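Local coordinates for protein endoglucanase E-5 (Thermobifida fusca, PDB 2CKS) that catalyses, through the family 5 catalytic domain described here, the internal hydrolysis of beta-1,4-glucosidic linkages in cellulose, lichenin and cereal beta-D-glucans, at residues A[3-8]-A[93-98]; A[31-36]-A[58-63]; A[100-105]-A[135-140]; A[170-175]-A[199-204]. All blocks are in the same frame, centred on the assembly; numbering follows the deposited sequence. Where two conformers were deposited one is given.

Contact 1 (A[3-8]-A[93-98])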
# COMPACT_ATOMS: atom_id res chain seq x y z
N THR A 3 -2.03 0.18 -20.90
CA THR A 3 -1.74 -0.20 -19.52
C THR A 3 -2.56 0.67 -18.56
O THR A 3 -3.10 1.68 -18.96
CB THR A 3 -0.25 -0.02 -19.20
OG1 THR A 3 0.10 1.38 -19.27
CG2 THR A 3 0.64 -0.73 -20.23
N PRO A 4 -2.66 0.27 -17.30
CA PRO A 4 -3.30 1.14 -16.30
C PRO A 4 -2.73 2.56 -16.31
O PRO A 4 -3.50 3.52 -16.33
CB PRO A 4 -3.01 0.42 -14.98
CG PRO A 4 -2.84 -1.00 -15.36
CD PRO A 4 -2.25 -1.02 -16.73
N VAL A 5 -1.41 2.70 -16.32
CA VAL A 5 -0.79 4.02 -16.31
C VAL A 5 -1.17 4.82 -17.55
O VAL A 5 -1.41 6.03 -17.47
CB VAL A 5 0.74 3.91 -16.15
CG1 VAL A 5 1.41 5.26 -16.36
CG2 VAL A 5 1.08 3.39 -14.76
N GLU A 6 -1.25 4.16 -18.70
CA GLU A 6 -1.64 4.86 -19.92
C GLU A 6 -3.09 5.28 -19.91
O GLU A 6 -3.44 6.33 -20.47
CB GLU A 6 -1.36 3.98 -21.12
CG GLU A 6 0.13 3.94 -21.43
CD GLU A 6 0.57 2.69 -22.16
OE1 GLU A 6 1.81 2.50 -22.26
OE2 GLU A 6 -0.29 1.90 -22.62
N ARG A 7 -3.93 4.46 -19.29
CA ARG A 7 -5.36 4.68 -19.31
C ARG A 7 -5.82 5.75 -18.31
O ARG A 7 -6.77 6.47 -18.59
CB ARG A 7 -6.11 3.37 -19.07
CG ARG A 7 -6.06 2.49 -20.30
CD ARG A 7 -6.87 1.22 -20.21
NE ARG A 7 -6.36 0.33 -19.17
CZ ARG A 7 -6.95 0.13 -17.99
NH1 ARG A 7 -8.07 0.76 -17.66
NH2 ARG A 7 -6.39 -0.70 -17.12
N TYR A 8 -5.13 5.87 -17.18
CA TYR A 8 -5.55 6.83 -16.15
C TYR A 8 -4.60 8.01 -16.01
O TYR A 8 -4.98 9.05 -15.47
CB TYR A 8 -5.71 6.13 -14.81
CG TYR A 8 -6.64 4.94 -14.85
CD1 TYR A 8 -7.94 5.05 -15.35
CD2 TYR A 8 -6.22 3.69 -14.38
CE1 TYR A 8 -8.79 3.96 -15.37
CE2 TYR A 8 -7.06 2.60 -14.40
CZ TYR A 8 -8.34 2.73 -14.90
OH TYR A 8 -9.19 1.65 -14.92
N GLY A 93 3.77 -0.89 -16.82
CA GLY A 93 2.54 -0.13 -16.88
C GLY A 93 1.77 -0.04 -15.58
O GLY A 93 0.57 0.23 -15.60
N LEU A 94 2.47 -0.25 -14.47
CA LEU A 94 1.86 -0.23 -13.14
C LEU A 94 2.09 1.07 -12.39
O LEU A 94 3.18 1.65 -12.46
CB LEU A 94 2.43 -1.35 -12.28
CG LEU A 94 2.28 -2.77 -12.81
CD1 LEU A 94 3.08 -3.73 -11.92
CD2 LEU A 94 0.82 -3.13 -12.85
N TYR A 95 1.08 1.50 -11.64
CA TYR A 95 1.28 2.47 -10.59
C TYR A 95 2.11 1.83 -9.50
O TYR A 95 2.11 0.61 -9.34
CB TYR A 95 -0.06 2.99 -10.04
CG TYR A 95 -0.74 3.82 -11.09
CD1 TYR A 95 -1.64 3.26 -11.99
CD2 TYR A 95 -0.45 5.16 -11.22
CE1 TYR A 95 -2.23 4.02 -12.98
CE2 TYR A 95 -1.04 5.93 -12.21
CZ TYR A 95 -1.93 5.36 -13.07
OH TYR A 95 -2.51 6.10 -14.07
N VAL A 96 2.84 2.65 -8.76
CA VAL A 96 3.72 2.15 -7.72
C VAL A 96 3.49 2.93 -6.45
O VAL A 96 3.48 4.16 -6.49
CB VAL A 96 5.18 2.31 -8.09
CG1 VAL A 96 6.07 1.71 -6.99
CG2 VAL A 96 5.46 1.64 -9.39
N ILE A 97 3.31 2.23 -5.34
CA ILE A 97 3.33 2.86 -4.03
C ILE A 97 4.66 2.56 -3.38
O ILE A 97 5.02 1.40 -3.23
CB ILE A 97 2.21 2.34 -3.14
CG1 ILE A 97 0.86 2.59 -3.79
CG2 ILE A 97 2.31 2.97 -1.74
CD1 ILE A 97 -0.30 1.99 -3.05
N VAL A 98 5.39 3.60 -3.00
CA VAL A 98 6.64 3.45 -2.28
C VAL A 98 6.30 3.46 -0.80
O VAL A 98 5.90 4.49 -0.26
CB VAL A 98 7.61 4.57 -2.62
CG1 VAL A 98 8.91 4.44 -1.83
CG2 VAL A 98 7.87 4.59 -4.13
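Val5 of the short N-terminal helix 4-8 lies over one face of the Tyr95 ring, its CG2 3.8 Å from the ring centroid and only 10° off the normal, a CH-pi contact set almost squarely over the middle. Other apolar touches frame the ring: Pro4 CB and Tyr8 CB each come to 4.2 Å, the first from Tyr95 CE1, the second from Tyr95 CZ. The phenol oxygen finds its hydrogen-bond partner just past the helix, at the carbonyl of Gly9.

One hydrogen bond crosses the contact: Val5 N donates to Gly93 O at 3.2 Å, from above the carbonyl plane. The same oxygen is 3.3 Å from Pro4 CD, so the start of the helix packs against it. Next to it Thr3 CB packs 3.6 Å from Gly93 CA, where there is no side chain in the way.

Helix 4-8 begins with a capping box. Glu6 N bonds to Thr3 OG1, placed by a chi1 of 65° between the backbone N and the carbonyl carbon, and Thr3 N returns a bond to Glu6 OE2.

Gly93, with positive phi, is the C-prime residue of the Schellman motif ending helix 75-90, and the chain then enters barrel strand 95-101, flanked by strands 59-65 and 132-135.

Contact 2 (A[31-36]-A[58-63])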
# COMPACT_ATOMS: atom_id res chain seq x y z
N MET A 31 -1.47 -5.48 -5.73
CA MET A 31 -0.81 -6.29 -4.73
C MET A 31 0.29 -5.52 -4.05
O MET A 31 0.96 -4.69 -4.66
CB MET A 31 -0.16 -7.50 -5.39
CG MET A 31 -1.12 -8.54 -5.95
SD MET A 31 -2.20 -9.27 -4.67
CE MET A 31 -0.99 -9.98 -3.57
N SER A 32 0.49 -5.83 -2.78
CA SER A 32 1.66 -5.42 -2.03
C SER A 32 2.70 -6.51 -2.04
O SER A 32 2.37 -7.68 -1.86
CB SER A 32 1.29 -5.13 -0.58
OG SER A 32 2.41 -4.62 0.13
N THR A 33 3.96 -6.15 -2.25
CA THR A 33 5.05 -7.08 -1.95
C THR A 33 5.08 -7.30 -0.45
O THR A 33 4.51 -6.53 0.34
CB THR A 33 6.44 -6.58 -2.40
OG1 THR A 33 6.88 -5.51 -1.54
CG2 THR A 33 6.41 -6.01 -3.82
N HIS A 34 5.77 -8.36 -0.05
CA HIS A 34 6.14 -8.53 1.34
C HIS A 34 7.43 -7.73 1.50
O HIS A 34 7.87 -7.04 0.58
CB HIS A 34 6.31 -10.02 1.66
CG HIS A 34 6.16 -10.37 3.11
ND1 HIS A 34 5.56 -11.54 3.53
CD2 HIS A 34 6.55 -9.72 4.24
CE1 HIS A 34 5.58 -11.59 4.85
NE2 HIS A 34 6.17 -10.50 5.31
N GLY A 35 8.06 -7.80 2.66
CA GLY A 35 9.23 -6.99 2.89
C GLY A 35 10.34 -7.41 1.95
O GLY A 35 10.64 -8.59 1.85
N ILE A 36 10.96 -6.44 1.26
CA ILE A 36 11.99 -6.78 0.28
C ILE A 36 13.28 -7.33 0.92
O ILE A 36 14.10 -7.95 0.25
CB ILE A 36 12.27 -5.60 -0.70
CG1 ILE A 36 12.95 -4.42 -0.00
CG2 ILE A 36 10.98 -5.18 -1.40
CD1 ILE A 36 13.51 -3.39 -0.98
N ASP A 58 -3.43 -3.06 -11.37
CA ASP A 58 -3.22 -1.65 -11.70
C ASP A 58 -1.99 -1.05 -11.02
O ASP A 58 -1.43 -0.06 -11.49
CB ASP A 58 -4.41 -0.81 -11.23
CG ASP A 58 -5.70 -1.20 -11.89
OD1 ASP A 58 -5.71 -1.27 -13.13
OD2 ASP A 58 -6.75 -1.44 -11.24
N ILE A 59 -1.61 -1.64 -9.90
CA ILE A 59 -0.71 -1.00 -8.96
C ILE A 59 0.03 -2.05 -8.13
O ILE A 59 -0.50 -3.14 -7.86
CB ILE A 59 -1.56 -0.04 -8.07
CG1 ILE A 59 -0.71 0.82 -7.13
CG2 ILE A 59 -2.61 -0.79 -7.28
CD1 ILE A 59 -1.46 2.05 -6.63
N ILE A 60 1.26 -1.73 -7.77
CA ILE A 60 2.08 -2.56 -6.89
C ILE A 60 2.60 -1.66 -5.78
O ILE A 60 3.06 -0.55 -6.02
CB ILE A 60 3.25 -3.23 -7.66
CG1 ILE A 60 4.03 -4.18 -6.72
CG2 ILE A 60 4.19 -2.22 -8.28
CD1 ILE A 60 5.00 -5.07 -7.41
N ARG A 61 2.49 -2.16 -4.56
CA ARG A 61 3.07 -1.48 -3.41
C ARG A 61 4.38 -2.17 -3.07
O ARG A 61 4.43 -3.39 -2.85
CB ARG A 61 2.09 -1.55 -2.26
CG ARG A 61 2.59 -1.03 -0.93
CD ARG A 61 1.53 -1.30 0.06
NE ARG A 61 1.66 -0.72 1.38
CZ ARG A 61 1.69 -1.43 2.51
NH1 ARG A 61 1.74 -2.75 2.52
NH2 ARG A 61 1.68 -0.79 3.65
N LEU A 62 5.46 -1.38 -3.04
CA LEU A 62 6.79 -1.86 -2.72
C LEU A 62 7.08 -1.64 -1.24
O LEU A 62 7.33 -0.52 -0.81
CB LEU A 62 7.82 -1.13 -3.59
CG LEU A 62 7.57 -1.19 -5.10
CD1 LEU A 62 8.55 -0.28 -5.83
CD2 LEU A 62 7.68 -2.61 -5.61
N SER A 63 7.02 -2.72 -0.46
CA SER A 63 7.08 -2.62 0.99
C SER A 63 8.51 -2.78 1.46
O SER A 63 9.10 -3.85 1.34
CB SER A 63 6.18 -3.67 1.64
OG SER A 63 4.82 -3.39 1.34
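Ser32 and Arg61 face each other where strands 29-32 and 59-65 run parallel, and their polar groups make the tight side of this contact. Arg61 NH1 donates to Ser32 OG at 3.1 Å, with the oxygen in the guanidinium plane. With its chain extended from CG to NE, Arg61 lays CD 3.4 Å from that same OG. Ser32 OG in turn donates to Thr33 O along an in-plane lone pair.

The backbones join through Arg61 N to Met31 O and Thr33 N to Arg61 O. These are the first two strands of the closed eight-stranded TIM barrel of family 5, and Arg61 points into its centre, in salt bridges with Glu135 and with Glu231, the probable nucleophile, while its NH2 is hydrogen-bonded to Asn138 OD1. Further along, a side-chain oxygen replaces a backbone one: Thr33 OG1 accepts from Ser63 N at 3.0 Å with an N-H...O angle of 173° and donates to His34 O.

The other side of the strands is looser and apolar, though still buried. Thr33 CG2 stands 4.0 Å from both Ile60 CD1 and Leu62 CD2, whose side chains pack beneath helix 75-90. At the start of the pairing, Met31 N reaches Ile59 O by a weak bond of 3.3 Å, and the Met31 side chain leads off toward Val276.

Contact 3 (A[100-105]-A[135-140])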
# COMPACT_ATOMS: atom_id res chain seq x y z
N TRP A 100 7.24 3.15 2.93
CA TRP A 100 8.12 3.28 4.08
C TRP A 100 7.51 2.48 5.22
O TRP A 100 6.66 2.96 5.96
CB TRP A 100 8.24 4.77 4.41
CG TRP A 100 9.26 5.10 5.44
CD1 TRP A 100 9.03 5.47 6.72
CD2 TRP A 100 10.67 5.10 5.26
NE1 TRP A 100 10.22 5.71 7.37
CE2 TRP A 100 11.25 5.49 6.49
CE3 TRP A 100 11.52 4.82 4.18
CZ2 TRP A 100 12.62 5.59 6.66
CZ3 TRP A 100 12.87 4.93 4.35
CH2 TRP A 100 13.42 5.31 5.58
N HIS A 101 7.94 1.22 5.33
CA HIS A 101 7.19 0.21 6.05
C HIS A 101 7.57 0.12 7.52
O HIS A 101 8.14 -0.87 7.98
CB HIS A 101 7.30 -1.15 5.36
CG HIS A 101 6.24 -2.12 5.74
ND1 HIS A 101 5.03 -2.19 5.08
CD2 HIS A 101 6.19 -3.06 6.71
CE1 HIS A 101 4.29 -3.14 5.63
NE2 HIS A 101 4.97 -3.69 6.62
N ILE A 102 7.25 1.18 8.25
CA ILE A 102 7.45 1.20 9.68
C ILE A 102 6.38 0.34 10.35
O ILE A 102 5.26 0.22 9.85
CB ILE A 102 7.45 2.65 10.24
CG1 ILE A 102 6.08 3.33 10.07
CG2 ILE A 102 8.56 3.46 9.60
CD1 ILE A 102 5.32 3.53 11.38
N LEU A 103 6.77 -0.28 11.46
CA LEU A 103 5.88 -1.15 12.20
C LEU A 103 6.29 -1.21 13.67
O LEU A 103 5.49 -0.89 14.55
CB LEU A 103 5.90 -2.55 11.58
CG LEU A 103 5.03 -3.62 12.24
CD1 LEU A 103 3.58 -3.14 12.38
CD2 LEU A 103 5.10 -4.92 11.45
N THR A 104 7.54 -1.61 13.92
CA THR A 104 8.12 -1.66 15.26
C THR A 104 9.57 -1.16 15.19
O THR A 104 10.40 -1.81 14.55
CB THR A 104 8.11 -3.11 15.82
OG1 THR A 104 6.78 -3.66 15.81
CG2 THR A 104 8.52 -3.13 17.29
N PRO A 105 9.90 -0.03 15.81
CA PRO A 105 9.00 0.85 16.58
C PRO A 105 7.83 1.47 15.79
O PRO A 105 7.94 1.75 14.59
CB PRO A 105 9.94 1.97 17.05
CG PRO A 105 11.28 1.37 17.02
CD PRO A 105 11.29 0.45 15.84
N GLU A 135 3.97 6.46 0.29
CA GLU A 135 3.33 6.05 1.54
C GLU A 135 4.34 6.25 2.66
O GLU A 135 5.28 5.48 2.80
CB GLU A 135 2.87 4.60 1.46
CG GLU A 135 2.18 4.09 2.72
CD GLU A 135 1.58 2.70 2.57
OE1 GLU A 135 0.87 2.27 3.50
OE2 GLU A 135 1.81 2.05 1.52
N ILE A 136 4.15 7.30 3.46
CA ILE A 136 5.23 7.80 4.33
C ILE A 136 5.35 7.14 5.71
O ILE A 136 6.34 7.35 6.40
CB ILE A 136 5.14 9.33 4.48
CG1 ILE A 136 3.79 9.74 5.08
CG2 ILE A 136 5.39 10.00 3.13
CD1 ILE A 136 3.74 11.18 5.53
N ALA A 137 4.37 6.32 6.09
CA ALA A 137 4.40 5.61 7.37
C ALA A 137 3.36 4.49 7.40
O ALA A 137 2.22 4.70 7.82
CB ALA A 137 4.15 6.59 8.52
N ASN A 138 3.76 3.31 6.94
CA ASN A 138 2.89 2.13 6.84
C ASN A 138 1.85 1.97 7.97
O ASN A 138 0.64 2.11 7.72
CB ASN A 138 3.78 0.88 6.75
CG ASN A 138 3.04 -0.41 7.00
OD1 ASN A 138 2.02 -0.68 6.38
ND2 ASN A 138 3.54 -1.20 7.96
N GLU A 139 2.32 1.66 9.18
CA GLU A 139 1.44 1.32 10.30
C GLU A 139 1.86 1.98 11.62
O GLU A 139 2.44 1.33 12.49
CB GLU A 139 1.33 -0.21 10.46
CG GLU A 139 0.39 -0.84 9.44
CD GLU A 139 -0.01 -2.27 9.77
OE1 GLU A 139 0.59 -2.87 10.70
OE2 GLU A 139 -0.92 -2.81 9.08
N PRO A 140 1.55 3.26 11.77
CA PRO A 140 1.76 3.93 13.06
C PRO A 140 1.02 3.18 14.15
O PRO A 140 -0.09 2.72 13.92
CB PRO A 140 1.14 5.33 12.86
CG PRO A 140 1.13 5.54 11.37
CD PRO A 140 0.92 4.17 10.79
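The catalytic end of the barrel is where this contact lies: strand 95-101 runs out beside the Asn138-Glu139 pair that follows strand 132-135. Asn138 carries the contact. Its amide stacks on one face of the His101 imidazole, the planes 16° apart and ND2 3.1 Å above the ring, over its centre. With CG anti to the backbone N (chi1 165°), the amide is brought over the ring, and ND2 also donates to Ile102 O at 2.9 Å. Asn138 OD1 is engaged by Arg61, so both ends of the amide are bound and its rotation is fixed. His101 ND1 is itself hydrogen-bonded to Asp99 OD1.

In the family 5 TIM barrel, asparagine followed by the acid/base glutamate is a familiar signature at the end of the fourth strand, and Glu139 is the probable proton donor. A zinc ion is bound here by Glu139 and Glu231, and His204 is a further partner of the Glu139 carboxylate. Leu103 lies alongside the glutamate, CD1 3.4 Å from Glu139 OE1 in the conformer given.

Backbone bonds keep the two segments aligned. Trp100 N donates to Glu135 O at 3.0 Å; Asn138 N meets Trp100 O at 3.1 Å, while Ile102 N reaches that same oxygen from the opposite face of its plane, closing an inverse gamma turn centred on His101. Away from the catalytic residues, Ile102 CG1 packs 4.1 Å from Ala137 CB, and the Trp100 indole turns outward against Phe118 and Tyr151 of the surrounding helices.

Contact 4 (A[170-175]-A[199-204])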
# COMPACT_ATOMS: atom_id res chain seq x y z
N VAL A 170 -0.97 8.79 3.89
CA VAL A 170 -0.57 8.98 5.27
C VAL A 170 -1.18 7.88 6.14
O VAL A 170 -2.39 7.67 6.12
CB VAL A 170 -1.04 10.34 5.79
CG1 VAL A 170 -0.68 10.53 7.27
CG2 VAL A 170 -0.44 11.45 4.94
N GLY A 171 -0.34 7.19 6.89
CA GLY A 171 -0.78 6.15 7.80
C GLY A 171 -1.66 6.72 8.90
O GLY A 171 -1.63 7.91 9.17
N THR A 172 -2.46 5.86 9.52
CA THR A 172 -3.41 6.29 10.54
C THR A 172 -3.21 5.53 11.84
O THR A 172 -2.43 4.58 11.93
CB THR A 172 -4.87 6.20 10.01
OG1 THR A 172 -5.19 4.87 9.58
CG2 THR A 172 -5.06 7.06 8.77
N ARG A 173 -3.91 5.97 12.88
CA ARG A 173 -3.74 5.41 14.21
C ARG A 173 -4.03 3.92 14.27
O ARG A 173 -4.93 3.43 13.59
CB ARG A 173 -4.69 6.09 15.18
CG ARG A 173 -4.25 7.41 15.68
CD ARG A 173 -5.12 7.87 16.84
NE ARG A 173 -4.82 7.17 18.09
CZ ARG A 173 -5.64 7.08 19.14
NH1 ARG A 173 -6.84 7.66 19.14
NH2 ARG A 173 -5.24 6.42 20.22
N GLY A 174 -3.30 3.20 15.11
CA GLY A 174 -3.63 1.82 15.42
C GLY A 174 -3.42 0.88 14.26
O GLY A 174 -4.35 0.21 13.81
N TRP A 175 -2.18 0.82 13.80
CA TRP A 175 -1.81 0.02 12.64
C TRP A 175 -2.64 0.38 11.41
O TRP A 175 -3.13 -0.48 10.67
CB TRP A 175 -1.89 -1.48 12.95
CG TRP A 175 -0.98 -1.88 14.04
CD1 TRP A 175 0.32 -2.26 13.91
CD2 TRP A 175 -1.28 -1.92 15.43
NE1 TRP A 175 0.84 -2.57 15.15
CE2 TRP A 175 -0.12 -2.35 16.10
CE3 TRP A 175 -2.42 -1.65 16.18
CZ2 TRP A 175 -0.07 -2.52 17.48
CZ3 TRP A 175 -2.37 -1.81 17.56
CH2 TRP A 175 -1.20 -2.24 18.19
N ILE A 199 -3.62 14.38 -0.71
CA ILE A 199 -3.31 13.43 0.36
C ILE A 199 -4.41 12.36 0.40
O ILE A 199 -5.58 12.67 0.15
CB ILE A 199 -3.27 14.16 1.74
CG1 ILE A 199 -2.14 15.20 1.79
CG2 ILE A 199 -3.16 13.17 2.91
CD1 ILE A 199 -0.75 14.62 1.63
N MET A 200 -4.02 11.12 0.70
CA MET A 200 -4.95 10.05 1.04
C MET A 200 -4.54 9.48 2.38
O MET A 200 -3.40 9.68 2.83
CB MET A 200 -4.90 8.95 -0.02
CG MET A 200 -5.03 9.47 -1.43
SD MET A 200 -5.11 8.12 -2.61
CE MET A 200 -6.76 7.57 -2.39
N TYR A 201 -5.46 8.78 3.02
CA TYR A 201 -5.22 8.19 4.33
C TYR A 201 -5.34 6.69 4.21
O TYR A 201 -6.22 6.18 3.53
CB TYR A 201 -6.22 8.74 5.34
CG TYR A 201 -6.06 10.22 5.57
CD1 TYR A 201 -6.76 11.13 4.79
CD2 TYR A 201 -5.19 10.71 6.53
CE1 TYR A 201 -6.61 12.49 5.00
CE2 TYR A 201 -5.04 12.07 6.74
CZ TYR A 201 -5.76 12.95 5.98
OH TYR A 201 -5.60 14.31 6.19
N ALA A 202 -4.44 5.98 4.87
CA ALA A 202 -4.40 4.53 4.77
C ALA A 202 -5.35 3.83 5.73
O ALA A 202 -5.53 4.25 6.88
CB ALA A 202 -3.00 4.04 4.99
N PHE A 203 -5.95 2.74 5.26
CA PHE A 203 -6.69 1.81 6.10
C PHE A 203 -6.25 0.39 5.80
O PHE A 203 -6.09 0.00 4.65
CB PHE A 203 -8.19 1.96 5.85
CG PHE A 203 -9.04 1.05 6.70
CD1 PHE A 203 -9.08 1.21 8.08
CD2 PHE A 203 -9.80 0.06 6.12
CE1 PHE A 203 -9.88 0.38 8.86
CE2 PHE A 203 -10.60 -0.78 6.90
CZ PHE A 203 -10.64 -0.61 8.26
N HIS A 204 -6.04 -0.38 6.87
CA HIS A 204 -5.64 -1.77 6.78
C HIS A 204 -6.63 -2.63 7.52
O HIS A 204 -7.06 -2.28 8.61
CB HIS A 204 -4.27 -1.97 7.42
CG HIS A 204 -3.15 -1.29 6.70
ND1 HIS A 204 -1.83 -1.45 7.06
CD2 HIS A 204 -3.14 -0.45 5.64
CE1 HIS A 204 -1.06 -0.74 6.26
NE2 HIS A 204 -1.84 -0.12 5.39
O HOH W 1 -5.18 -2.39 10.97
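Ile199 opens the strand by packing CG2, in the conformer given, against Val170 CG2 at 3.8 Å, the two side chains slanting across each other. The carbonyl of Met200 then accepts from Val170 N at 2.8 Å, while its side chain runs off toward Phe228.

Tyr201 is the bridge partner of Val170 in this parallel pairing of the fifth and sixth barrel strands. Its CD2 lies 4.2 Å from Val170 CB, and its CB meets Thr172 CG2 at 4.0 Å, with the threonine crossing at about a right angle. The phenol reaches away to the backbone N of Val194, and the ring meets Phe225 edge-to-face.

At Ala202 the strand is gripped twice. Its N donates to Val170 O, and its carbonyl accepts from Thr172 OG1 at 2.8 Å, nearly end-on. A chi1 of 58° turns that hydroxyl toward the strand; the same OG1 also accepts from Leu178 N, just after helix 173-176, so a side chain continues the pairing after the backbone of 170-175 has turned away.

His204 closes the walk. Its CB is 3.8 Å from Trp175 O, and a water bridges the two segments, donating to Trp175 O and, at 3.0 Å, to His204 O. The imidazole is fixed through ND1 by Glu139, from the loop after strand 132-135, and through NE2 by Thr230 of the adjacent strand 227-233. Strand pairing, threonine hydroxyl and bridging water thus follow one another toward the catalytic end of the barrel, and with both ring nitrogens bonded the imidazole is held in a defined orientation beside Glu139.

How the contacts relate
From the N terminus, helix 4-8 meets the start of the third barrel strand in contact 1, closing a long loop in which contact 2 is nested; contact 2 pairs the first two strands. Contacts 3 and 4 follow in series, one joining the ends of strands three and four, the other strands five and six; none of the loops cross. Strands 59-65 and 95-101 couple contacts 1 and 2 through backbone bonds such as Ile97 N to Ile60 O. Contact 3 shares strand 95-101 with contact 1, joined by Val98 O to Glu135 N. Contacts 2, 3 and 4 meet at the catalytic end of the barrel, whereas contact 1 fastens the N-terminal helix far from that site.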